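Local coordinates for superoxide dismutase (Candida albicans, PDB 4GUN), which probably protects the cell from oxygen radicals by converting superoxide to hydrogen peroxide and dioxygen at a manganese centre, at residues I28-L31 / H32-H36; K61-V64 / E65-N69; G75-T78 / N79-F83; A190-V194 / I195-E199. The protein carries 2 engineered substitutions. All coordinates share one frame; numbering follows the deposited sequence.

Contact 1 of 4, residues I28-L31 / H32-H36; sequences INDL and HINKH. With MN (manganese (II) ion), chain Q.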
loop_
_atom_site.group_PDB
_atom_site.type_symbol
_atom_site.label_atom_id
_atom_site.label_comp_id
_atom_site.label_asym_id
_atom_site.label_seq_id
_atom_site.Cartn_x
_atom_site.Cartn_y
_atom_site.Cartn_z
ATOM N N ILE A 28 12.372 -13.938 -24.644
ATOM C CA ILE A 28 11.899 -13.559 -23.293
ATOM C C ILE A 28 12.843 -14.162 -22.241
ATOM O O ILE A 28 13.386 -13.418 -21.444
ATOM C CB ILE A 28 10.415 -13.964 -23.029
ATOM C CG1 ILE A 28 9.447 -13.116 -23.874
ATOM C CG2 ILE A 28 10.074 -13.876 -21.513
ATOM C CD1 ILE A 28 8.030 -13.734 -23.998
ATOM N N ASN A 29 13.058 -15.502 -22.260
ATOM C CA ASN A 29 13.928 -16.189 -21.299
ATOM C C ASN A 29 15.343 -15.590 -21.182
ATOM O O ASN A 29 15.847 -15.403 -20.077
ATOM C CB ASN A 29 13.971 -17.700 -21.592
ATOM C CG ASN A 29 12.711 -18.460 -21.215
ATOM O OD1 ASN A 29 11.939 -18.043 -20.351
ATOM N ND2 ASN A 29 12.494 -19.625 -21.822
ATOM N N ASP A 30 15.972 -15.250 -22.312
ATOM C CA ASP A 30 17.321 -14.658 -22.282
ATOM C C ASP A 30 17.342 -13.296 -21.554
ATOM O O ASP A 30 18.234 -13.036 -20.747
ATOM C CB ASP A 30 17.893 -14.517 -23.700
ATOM C CG ASP A 30 19.386 -14.256 -23.726
ATOM O OD1 ASP A 30 20.040 -14.432 -22.677
ATOM O OD2 ASP A 30 19.906 -13.924 -24.801
ATOM N N LEU A 31 16.351 -12.448 -21.820
ATOM C CA LEU A 31 16.259 -11.139 -21.153
ATOM C C LEU A 31 15.846 -11.324 -19.709
ATOM O O LEU A 31 16.406 -10.688 -18.806
ATOM C CB LEU A 31 15.234 -10.250 -21.854
ATOM C CG LEU A 31 15.649 -9.699 -23.203
ATOM C CD1 LEU A 31 14.444 -9.125 -23.928
ATOM C CD2 LEU A 31 16.774 -8.663 -23.066
ATOM N N HIS A 32 14.876 -12.226 -19.501
ATOM C CA HIS A 32 14.298 -12.501 -18.183
ATOM C C HIS A 32 15.328 -12.920 -17.158
ATOM O O HIS A 32 15.390 -12.326 -16.087
ATOM C CB HIS A 32 13.126 -13.495 -18.279
ATOM C CG HIS A 32 12.076 -13.298 -17.214
ATOM N ND1 HIS A 32 10.979 -14.122 -17.137
ATOM C CD2 HIS A 32 12.018 -12.406 -16.198
ATOM C CE1 HIS A 32 10.280 -13.699 -16.100
ATOM N NE2 HIS A 32 10.871 -12.677 -15.496
ATOM N N ILE A 33 16.189 -13.874 -17.518
ATOM C CA ILE A 33 17.231 -14.393 -16.637
ATOM C C ILE A 33 18.465 -13.478 -16.580
ATOM O O ILE A 33 18.898 -13.088 -15.485
ATOM C CB ILE A 33 17.609 -15.861 -17.037
ATOM C CG1 ILE A 33 16.374 -16.809 -17.014
ATOM C CG2 ILE A 33 18.768 -16.407 -16.152
ATOM C CD1 ILE A 33 16.518 -18.130 -17.726
ATOM N N ASN A 34 19.053 -13.176 -17.769
ATOM C CA ASN A 34 20.307 -12.432 -17.916
ATOM C C ASN A 34 20.265 -10.910 -17.787
ATOM O O ASN A 34 21.315 -10.282 -17.596
ATOM C CB ASN A 34 21.112 -12.948 -19.117
ATOM C CG ASN A 34 21.391 -14.424 -18.952
ATOM O OD1 ASN A 34 21.876 -14.871 -17.908
ATOM N ND2 ASN A 34 20.972 -15.224 -19.902
ATOM N N LYS A 35 19.073 -10.324 -17.833
ATOM C CA LYS A 35 18.964 -8.882 -17.583
ATOM C C LYS A 35 18.130 -8.636 -16.311
ATOM O O LYS A 35 18.654 -8.050 -15.367
ATOM C CB LYS A 35 18.415 -8.105 -18.801
ATOM C CG LYS A 35 19.196 -8.303 -20.113
ATOM C CD LYS A 35 20.512 -7.518 -20.115
ATOM C CE LYS A 35 21.378 -7.799 -21.315
ATOM N NZ LYS A 35 22.657 -7.035 -21.260
ATOM N N HIS A 36 16.855 -9.126 -16.267
ATOM C CA HIS A 36 15.955 -8.931 -15.124
ATOM C C HIS A 36 16.395 -9.557 -13.813
ATOM O O HIS A 36 16.456 -8.848 -12.799
ATOM C CB HIS A 36 14.468 -9.217 -15.459
ATOM C CG HIS A 36 13.916 -8.332 -16.533
ATOM N ND1 HIS A 36 13.381 -7.080 -16.242
ATOM C CD2 HIS A 36 13.862 -8.526 -17.872
ATOM C CE1 HIS A 36 12.989 -6.578 -17.402
ATOM N NE2 HIS A 36 13.258 -7.413 -18.414
HETATM MN MN MN Q . 10.052 -11.391 -13.969
HETATM O O HOH W 1 10.374 -16.323 -18.501
HETATM O O HOH W 2 8.972 -10.332 -12.428
#
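Leu31 O takes two backbone donors, Lys35 N at 2.9 Å and, one residue further on, His36 N, so the alpha-helix widens into a pi-type turn over 32-36, which begins at the manganese ligand His32. This is the first long helix of the alpha-hairpin domain of iron/manganese superoxide dismutases. Before the bulge the turns are regular: His32 N meets Ile28 O and Ile33 N meets Asn29 O. Asp30 and Asn34, one turn apart, are joined by an added side-chain bond. The carboxylate of Asp30 lies anti to its own backbone N (chi1 -165°), and its OD1 receives Asn34 ND2 at 3.0 Å. The bond is nearly straight at 166° and lies in the amide plane, although the carboxylate itself is turned 81° from that plane. Leu31 CD2 rests against Lys35 CG at 3.8 Å, beside Asn182 of the second subunit. The ring of His36 stacks on His174, and its NE2 is bonded to Tyr177 of the second subunit, tying the bulge to the subunit interface. His80, Asp170, His174 and a water complete the metal site of His32. Another water, in the ring plane, accepts from ND1 and donates to Asn29 OD1, while Asn29 ND2 is hydrogen-bonded to Leu17 O. Held at ND1 and by the metal, the ring is limited in rotation; His32 NE2 binds the manganese at 2.2 Å.

Contact 2 of 4, residues K61-V64 / E65-N69; sequences KSVV and EIQQN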
loop_
_atom_site.group_PDB
_atom_site.type_symbol
_atom_site.label_atom_id
_atom_site.label_comp_id
_atom_site.label_asym_id
_atom_site.label_seq_id
_atom_site.Cartn_x
_atom_site.Cartn_y
_atom_site.Cartn_z
ATOM N N LYS A 61 17.418 7.505 8.966
ATOM C CA LYS A 61 16.851 8.029 7.721
ATOM C C LYS A 61 17.296 7.181 6.505
ATOM O O LYS A 61 16.439 6.793 5.704
ATOM C CB LYS A 61 17.210 9.519 7.514
ATOM C CG LYS A 61 16.194 10.228 6.610
ATOM C CD LYS A 61 16.553 11.694 6.313
ATOM C CE LYS A 61 15.737 12.236 5.154
ATOM N NZ LYS A 61 16.304 13.494 4.590
ATOM N N SER A 62 18.619 6.876 6.379
ATOM C CA SER A 62 19.116 6.035 5.261
ATOM C C SER A 62 18.655 4.575 5.422
ATOM O O SER A 62 18.254 3.952 4.440
ATOM C CB SER A 62 20.641 6.060 5.183
ATOM O OG SER A 62 21.142 7.287 4.687
ATOM N N VAL A 63 18.750 4.033 6.659
ATOM C CA VAL A 63 18.329 2.667 7.001
ATOM C C VAL A 63 16.856 2.465 6.524
ATOM O O VAL A 63 16.558 1.503 5.798
ATOM C CB VAL A 63 18.517 2.382 8.513
ATOM C CG1 VAL A 63 17.873 1.066 8.923
ATOM C CG2 VAL A 63 19.989 2.387 8.893
ATOM N N VAL A 64 15.974 3.410 6.889
ATOM C CA VAL A 64 14.557 3.378 6.494
ATOM C C VAL A 64 14.371 3.399 4.983
ATOM O O VAL A 64 13.618 2.583 4.463
ATOM C CB VAL A 64 13.693 4.413 7.272
ATOM C CG1 VAL A 64 12.341 4.635 6.600
ATOM C CG2 VAL A 64 13.492 3.961 8.719
ATOM N N GLU A 65 15.123 4.258 4.275
ATOM C CA GLU A 65 15.078 4.380 2.815
ATOM C C GLU A 65 15.519 3.093 2.090
ATOM O O GLU A 65 14.840 2.677 1.147
ATOM C CB GLU A 65 15.897 5.615 2.355
ATOM C CG GLU A 65 15.804 5.939 0.868
ATOM C CD GLU A 65 14.538 6.605 0.346
ATOM O OE1 GLU A 65 13.505 6.593 1.054
ATOM O OE2 GLU A 65 14.576 7.120 -0.796
ATOM N N ILE A 66 16.641 2.462 2.551
ATOM C CA ILE A 66 17.279 1.257 1.990
ATOM C C ILE A 66 16.401 0.000 2.132
ATOM O O ILE A 66 16.459 -0.878 1.267
ATOM C CB ILE A 66 18.736 1.046 2.559
ATOM C CG1 ILE A 66 19.679 2.220 2.169
ATOM C CG2 ILE A 66 19.359 -0.273 2.073
ATOM C CD1 ILE A 66 20.921 2.389 3.113
ATOM N N GLN A 67 15.608 -0.103 3.204
ATOM C CA GLN A 67 14.709 -1.255 3.426
ATOM C C GLN A 67 13.855 -1.611 2.206
ATOM O O GLN A 67 13.714 -2.797 1.891
ATOM C CB GLN A 67 13.784 -1.043 4.640
ATOM C CG GLN A 67 14.469 -1.072 5.981
ATOM C CD GLN A 67 15.615 -2.049 6.067
ATOM O OE1 GLN A 67 15.460 -3.265 5.914
ATOM N NE2 GLN A 67 16.796 -1.524 6.334
ATOM N N GLN A 68 13.315 -0.594 1.509
ATOM C CA GLN A 68 12.504 -0.793 0.297
ATOM C C GLN A 68 13.293 -1.532 -0.794
ATOM O O GLN A 68 12.737 -2.407 -1.447
ATOM C CB GLN A 68 11.945 0.547 -0.237
ATOM C CG GLN A 68 10.859 0.430 -1.341
ATOM C CD GLN A 68 9.797 -0.635 -1.125
ATOM O OE1 GLN A 68 9.207 -0.774 -0.043
ATOM N NE2 GLN A 68 9.506 -1.391 -2.175
ATOM N N ASN A 69 14.591 -1.213 -0.945
ATOM C CA ASN A 69 15.460 -1.844 -1.947
ATOM C C ASN A 69 15.818 -3.259 -1.572
ATOM O O ASN A 69 16.005 -4.096 -2.455
ATOM C CB ASN A 69 16.697 -0.985 -2.215
ATOM C CG ASN A 69 16.345 0.388 -2.716
ATOM O OD1 ASN A 69 15.321 0.584 -3.381
ATOM N ND2 ASN A 69 17.143 1.377 -2.338
#
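Gln67 folds back on Val63 through two bends: CG lies beside its own backbone N (chi1 -70°), and the chain then turns again at chi2 (-35°). The amide is thereby carried over the preceding turn of helix 60-85, the second long helix of the alpha-hairpin domain. NE2 donates to Val63 O at 3.1 Å, from 42° above the carbonyl plane. Gln67 N reaches the same oxygen at 3.2 Å from the opposite face, and the carbonyl is gripped by two donors of one residue. Val63 and Gln67 run side by side, with CG1 of the valine 3.8 Å from NE2 of the glutamine. Both also pack on helix 26-56, and Gln67 on Gln67 of the third subunit. One residue earlier, Ile66 lays CG1 against Ser62 O at 3.2 Å, while its backbone N bonds to that oxygen. Its CD1 reaches Ser62 CB at 4.2 Å. The charged ends turn outward to the third subunit, where Lys61 NZ binds the carbonyl oxygens of Leu163 and Ala160, and Glu65 OE1 binds the hydroxyl of Ser159. With one N-H of NE2 given to Val63 O, the amide of Gln67 is restrained and a buried N-H has a partner within its own helix.

Contact 3 of 4, residues G75-T78 / N79-F83; sequences GGHT and NHSLF. With MN (manganese (II) ion), chain Q.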
loop_
_atom_site.group_PDB
_atom_site.type_symbol
_atom_site.label_atom_id
_atom_site.label_comp_id
_atom_site.label_asym_id
_atom_site.label_seq_id
_atom_site.Cartn_x
_atom_site.Cartn_y
_atom_site.Cartn_z
ATOM N N GLY A 75 13.268 -9.846 -2.880
ATOM C CA GLY A 75 12.030 -10.477 -3.332
ATOM C C GLY A 75 12.134 -10.927 -4.776
ATOM O O GLY A 75 11.742 -12.045 -5.107
ATOM N N GLY A 76 12.685 -10.064 -5.631
ATOM C CA GLY A 76 12.886 -10.374 -7.047
ATOM C C GLY A 76 13.751 -11.596 -7.258
ATOM O O GLY A 76 13.432 -12.437 -8.091
ATOM N N HIS A 77 14.837 -11.721 -6.470
ATOM C CA HIS A 77 15.739 -12.883 -6.543
ATOM C C HIS A 77 15.024 -14.161 -6.113
ATOM O O HIS A 77 15.129 -15.179 -6.802
ATOM C CB HIS A 77 16.989 -12.680 -5.673
ATOM C CG HIS A 77 17.841 -13.914 -5.562
ATOM N ND1 HIS A 77 18.549 -14.418 -6.663
ATOM C CD2 HIS A 77 18.126 -14.671 -4.475
ATOM C CE1 HIS A 77 19.209 -15.473 -6.205
ATOM N NE2 HIS A 77 18.964 -15.683 -4.904
ATOM N N THR A 78 14.295 -14.088 -4.974
ATOM C CA THR A 78 13.538 -15.207 -4.399
ATOM C C THR A 78 12.445 -15.666 -5.363
ATOM O O THR A 78 12.325 -16.872 -5.620
ATOM C CB THR A 78 12.950 -14.801 -3.036
ATOM O OG1 THR A 78 14.027 -14.514 -2.149
ATOM C CG2 THR A 78 12.043 -15.884 -2.435
ATOM N N ASN A 79 11.666 -14.712 -5.897
ATOM C CA ASN A 79 10.558 -15.010 -6.839
ATOM C C ASN A 79 11.051 -15.647 -8.143
ATOM O O ASN A 79 10.502 -16.664 -8.570
ATOM C CB ASN A 79 9.722 -13.760 -7.118
ATOM C CG ASN A 79 8.865 -13.294 -5.951
ATOM O OD1 ASN A 79 8.535 -14.066 -5.049
ATOM N ND2 ASN A 79 8.454 -12.025 -5.960
ATOM N N HIS A 80 12.079 -15.051 -8.774
ATOM C CA HIS A 80 12.636 -15.583 -10.011
ATOM C C HIS A 80 13.276 -16.965 -9.828
ATOM O O HIS A 80 13.009 -17.840 -10.638
ATOM C CB HIS A 80 13.530 -14.553 -10.719
ATOM C CG HIS A 80 12.729 -13.438 -11.340
ATOM N ND1 HIS A 80 12.384 -12.309 -10.618
ATOM C CD2 HIS A 80 12.162 -13.352 -12.565
ATOM C CE1 HIS A 80 11.676 -11.553 -11.441
ATOM N NE2 HIS A 80 11.541 -12.123 -12.633
ATOM N N SER A 81 14.017 -17.193 -8.716
ATOM C CA SER A 81 14.619 -18.501 -8.374
ATOM C C SER A 81 13.557 -19.591 -8.244
ATOM O O SER A 81 13.766 -20.711 -8.729
ATOM C CB SER A 81 15.436 -18.421 -7.083
ATOM O OG SER A 81 16.604 -17.644 -7.284
ATOM N N LEU A 82 12.402 -19.258 -7.612
ATOM C CA LEU A 82 11.254 -20.174 -7.485
ATOM C C LEU A 82 10.683 -20.430 -8.876
ATOM O O LEU A 82 10.356 -21.564 -9.215
ATOM C CB LEU A 82 10.143 -19.595 -6.593
ATOM C CG LEU A 82 10.389 -19.488 -5.082
ATOM C CD1 LEU A 82 9.476 -18.433 -4.462
ATOM C CD2 LEU A 82 10.196 -20.845 -4.373
ATOM N N PHE A 83 10.571 -19.367 -9.680
ATOM C CA PHE A 83 10.003 -19.438 -11.029
ATOM C C PHE A 83 10.774 -20.402 -11.935
ATOM O O PHE A 83 10.169 -21.341 -12.458
ATOM C CB PHE A 83 9.882 -18.035 -11.635
ATOM C CG PHE A 83 9.065 -17.895 -12.897
ATOM C CD1 PHE A 83 7.737 -18.318 -12.942
ATOM C CD2 PHE A 83 9.589 -17.249 -14.014
ATOM C CE1 PHE A 83 6.968 -18.150 -14.104
ATOM C CE2 PHE A 83 8.812 -17.067 -15.167
ATOM C CZ PHE A 83 7.521 -17.533 -15.212
HETATM MN MN MN Q . 10.052 -11.391 -13.969
HETATM O O HOH W 2 8.972 -10.332 -12.428
#
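His80 brings the edge of its ring onto Gly76 O, one turn back along helix 60-85: ND1 donates at 2.7 Å with the oxygen exactly in the ring plane. His80 N bonds to the same carbonyl at 3.0 Å from its opposite face. Gly76 O is thus gripped by two donors, while the ring, bonded through ND1 and to the manganese through NE2 at 2.1 Å, is restrained in rotation. Gly76 acts as a second-shell group positioning a metal ligand, and its carbonyl would be expected to make the imidazole a somewhat stronger donor to the metal. Ser81 repeats the pattern on His77. With OG beside its own backbone N (chi1 -69°), the hydroxyl donates to His77 O at 2.9 Å while Ser81 N meets that oxygen from the other face. The same OG stands 3.5 Å above one face of the His77 ring, offset toward the rim; His77 ND1 itself is bonded to His37 of helix 26-56. Thr78 and Leu82 lie side by side, CG2 to CD1 at 4.1 Å. His32, Asp170 and His174 complete the protein ligands. Around the helix, His77 and Ser81 face helix 26-56, the other arm of the alpha-hairpin. Asn79 packs on strand 133-140 and bonds to the loop at Thr157, and Leu82 packs on Pro165 and Ala168 of strand 163-170.

Contact 4 of 4, residues A190-V194 / I195-E199; sequences AIWNV and INWAE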
loop_
_atom_site.group_PDB
_atom_site.type_symbol
_atom_site.label_atom_id
_atom_site.label_comp_id
_atom_site.label_asym_id
_atom_site.label_seq_id
_atom_site.Cartn_x
_atom_site.Cartn_y
_atom_site.Cartn_z
ATOM N N ALA A 190 -1.218 -20.633 -21.549
ATOM C CA ALA A 190 -0.045 -21.314 -22.089
ATOM C C ALA A 190 1.016 -21.824 -21.108
ATOM O O ALA A 190 1.609 -22.869 -21.379
ATOM C CB ALA A 190 0.604 -20.448 -23.149
ATOM N N ILE A 191 1.304 -21.084 -20.027
ATOM C CA ILE A 191 2.380 -21.425 -19.071
ATOM C C ILE A 191 2.222 -22.790 -18.383
ATOM O O ILE A 191 3.227 -23.413 -18.052
ATOM C CB ILE A 191 2.668 -20.262 -18.051
ATOM C CG1 ILE A 191 4.070 -20.426 -17.372
ATOM C CG2 ILE A 191 1.542 -20.104 -17.023
ATOM C CD1 ILE A 191 4.647 -19.161 -16.761
ATOM N N TRP A 192 0.978 -23.231 -18.136
ATOM C CA TRP A 192 0.711 -24.509 -17.464
ATOM C C TRP A 192 1.290 -25.734 -18.182
ATOM O O TRP A 192 1.634 -26.705 -17.525
ATOM C CB TRP A 192 -0.775 -24.663 -17.128
ATOM C CG TRP A 192 -1.231 -23.595 -16.185
ATOM C CD1 TRP A 192 -1.891 -22.448 -16.508
ATOM C CD2 TRP A 192 -0.941 -23.512 -14.786
ATOM N NE1 TRP A 192 -2.104 -21.691 -15.384
ATOM C CE2 TRP A 192 -1.509 -22.309 -14.312
ATOM C CE3 TRP A 192 -0.294 -24.367 -13.870
ATOM C CZ2 TRP A 192 -1.447 -21.932 -12.968
ATOM C CZ3 TRP A 192 -0.189 -23.969 -12.544
ATOM C CH2 TRP A 192 -0.756 -22.763 -12.103
ATOM N N ASN A 193 1.493 -25.629 -19.509
ATOM C CA ASN A 193 2.123 -26.642 -20.358
ATOM C C ASN A 193 3.625 -26.844 -20.005
ATOM O O ASN A 193 4.186 -27.882 -20.330
ATOM C CB ASN A 193 1.960 -26.276 -21.819
ATOM C CG ASN A 193 0.531 -26.211 -22.284
ATOM O OD1 ASN A 193 -0.137 -27.226 -22.442
ATOM N ND2 ASN A 193 0.016 -25.008 -22.489
ATOM N N VAL A 194 4.254 -25.876 -19.314
ATOM C CA VAL A 194 5.671 -25.986 -18.896
ATOM C C VAL A 194 5.870 -25.896 -17.390
ATOM O O VAL A 194 7.000 -25.707 -16.924
ATOM C CB VAL A 194 6.672 -25.084 -19.692
ATOM C CG1 VAL A 194 6.852 -25.583 -21.123
ATOM C CG2 VAL A 194 6.274 -23.604 -19.649
ATOM N N ILE A 195 4.779 -26.043 -16.619
ATOM C CA ILE A 195 4.879 -25.999 -15.165
ATOM C C ILE A 195 5.445 -27.316 -14.635
ATOM O O ILE A 195 4.980 -28.390 -15.009
ATOM C CB ILE A 195 3.557 -25.535 -14.494
ATOM C CG1 ILE A 195 3.321 -24.005 -14.700
ATOM C CG2 ILE A 195 3.469 -25.936 -13.009
ATOM C CD1 ILE A 195 4.435 -23.021 -14.165
ATOM N N ASN A 196 6.481 -27.220 -13.804
ATOM C CA ASN A 196 7.134 -28.383 -13.208
ATOM C C ASN A 196 6.445 -28.761 -11.880
ATOM O O ASN A 196 6.804 -28.251 -10.818
ATOM C CB ASN A 196 8.609 -28.091 -13.000
ATOM C CG ASN A 196 9.419 -29.262 -12.497
ATOM O OD1 ASN A 196 8.922 -30.361 -12.255
ATOM N ND2 ASN A 196 10.685 -29.036 -12.292
ATOM N N TRP A 197 5.442 -29.653 -11.961
ATOM C CA TRP A 197 4.701 -30.138 -10.804
ATOM C C TRP A 197 5.515 -31.074 -9.897
ATOM O O TRP A 197 5.130 -31.249 -8.743
ATOM C CB TRP A 197 3.368 -30.772 -11.215
ATOM C CG TRP A 197 2.325 -29.787 -11.657
ATOM C CD1 TRP A 197 1.892 -29.567 -12.932
ATOM C CD2 TRP A 197 1.546 -28.925 -10.813
ATOM N NE1 TRP A 197 0.886 -28.626 -12.938
ATOM C CE2 TRP A 197 0.647 -28.222 -11.648
ATOM C CE3 TRP A 197 1.490 -28.706 -9.424
ATOM C CZ2 TRP A 197 -0.258 -27.269 -11.146
ATOM C CZ3 TRP A 197 0.604 -27.756 -8.934
ATOM C CH2 TRP A 197 -0.289 -27.083 -9.785
ATOM N N ALA A 198 6.616 -31.682 -10.394
ATOM C CA ALA A 198 7.470 -32.538 -9.560
ATOM C C ALA A 198 8.192 -31.658 -8.523
ATOM O O ALA A 198 8.386 -32.086 -7.380
ATOM C CB ALA A 198 8.477 -33.293 -10.413
ATOM N N GLU A 199 8.547 -30.409 -8.919
ATOM C CA GLU A 199 9.153 -29.435 -8.011
ATOM C C GLU A 199 8.120 -29.027 -6.964
ATOM O O GLU A 199 8.459 -28.954 -5.789
ATOM C CB GLU A 199 9.717 -28.195 -8.756
ATOM C CG GLU A 199 10.329 -27.119 -7.847
ATOM C CD GLU A 199 11.469 -27.531 -6.923
ATOM O OE1 GLU A 199 12.195 -28.487 -7.269
ATOM O OE2 GLU A 199 11.645 -26.893 -5.861
#
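Ile195 is the hub of the buried side, packed against both Ile191 and the indole of Trp192 where helix 184-191 gives way through a short 3-10 turn and a loop to helix 197-205. Its CG1, carried beside the backbone N (chi1 -73°), lies 3.7 Å from Trp192 CE3, and the two side chains run alongside one another. CD1 reaches Ile191 CG1 at 4.1 Å. The other branch, CG2, sits 3.7 Å above one face of the Trp197 ring, offset toward its rim. The two tryptophans then meet rim to rim, neither over the face of the other: Trp192 CZ3 approaches Trp197 CZ2 at 3.6 Å, with the six-membered rings inclined by only 18° and their centroids 6.0 Å apart. Both indoles pack on Ile137 of strand 133-140, and Trp192 NE1 is tied to Asn123 OD1 on helix 115-127.

Along the backbone and toward the outer side the bonds are mostly weak, apart from Asn193 ND2, which donates back to Ala190 O at 2.9 Å. Ile195 N makes a weak bond to Trp192 O at 3.3 Å, and Asn196 OD1 accepts weakly from both Ala198 N and Glu199 N. Ala198 is exposed, and Glu199 forms a salt bridge with Arg203 one turn on. Asn196 thus stands as the N-cap of helix 197-205, and the whole is a helix-to-helix turn of the C-terminal domain, its aromatic and aliphatic side chains packed on the antiparallel sheet that carries the ligand Asp170.

From the N terminus, contact 1 lies on helix 26-56, and contacts 2 and 3 follow on helix 60-85, the two arms of the alpha-hairpin. Contact 4 comes last, at the turn between helices 184-191 and 197-205 of the C-terminal domain. All four are local and in series; none nests within or crosses another, and only contact 4 spans a turn between helices. Contacts 1 and 3 meet at the manganese and share its water, and His32 CE1 also touches Phe83 CE2. Phe83 CZ in turn packs on Ile191 CD1 of contact 4, joining the hairpin to the C-terminal domain. Contact 2 lies toward the hairpin's far end, among neighbouring subunits.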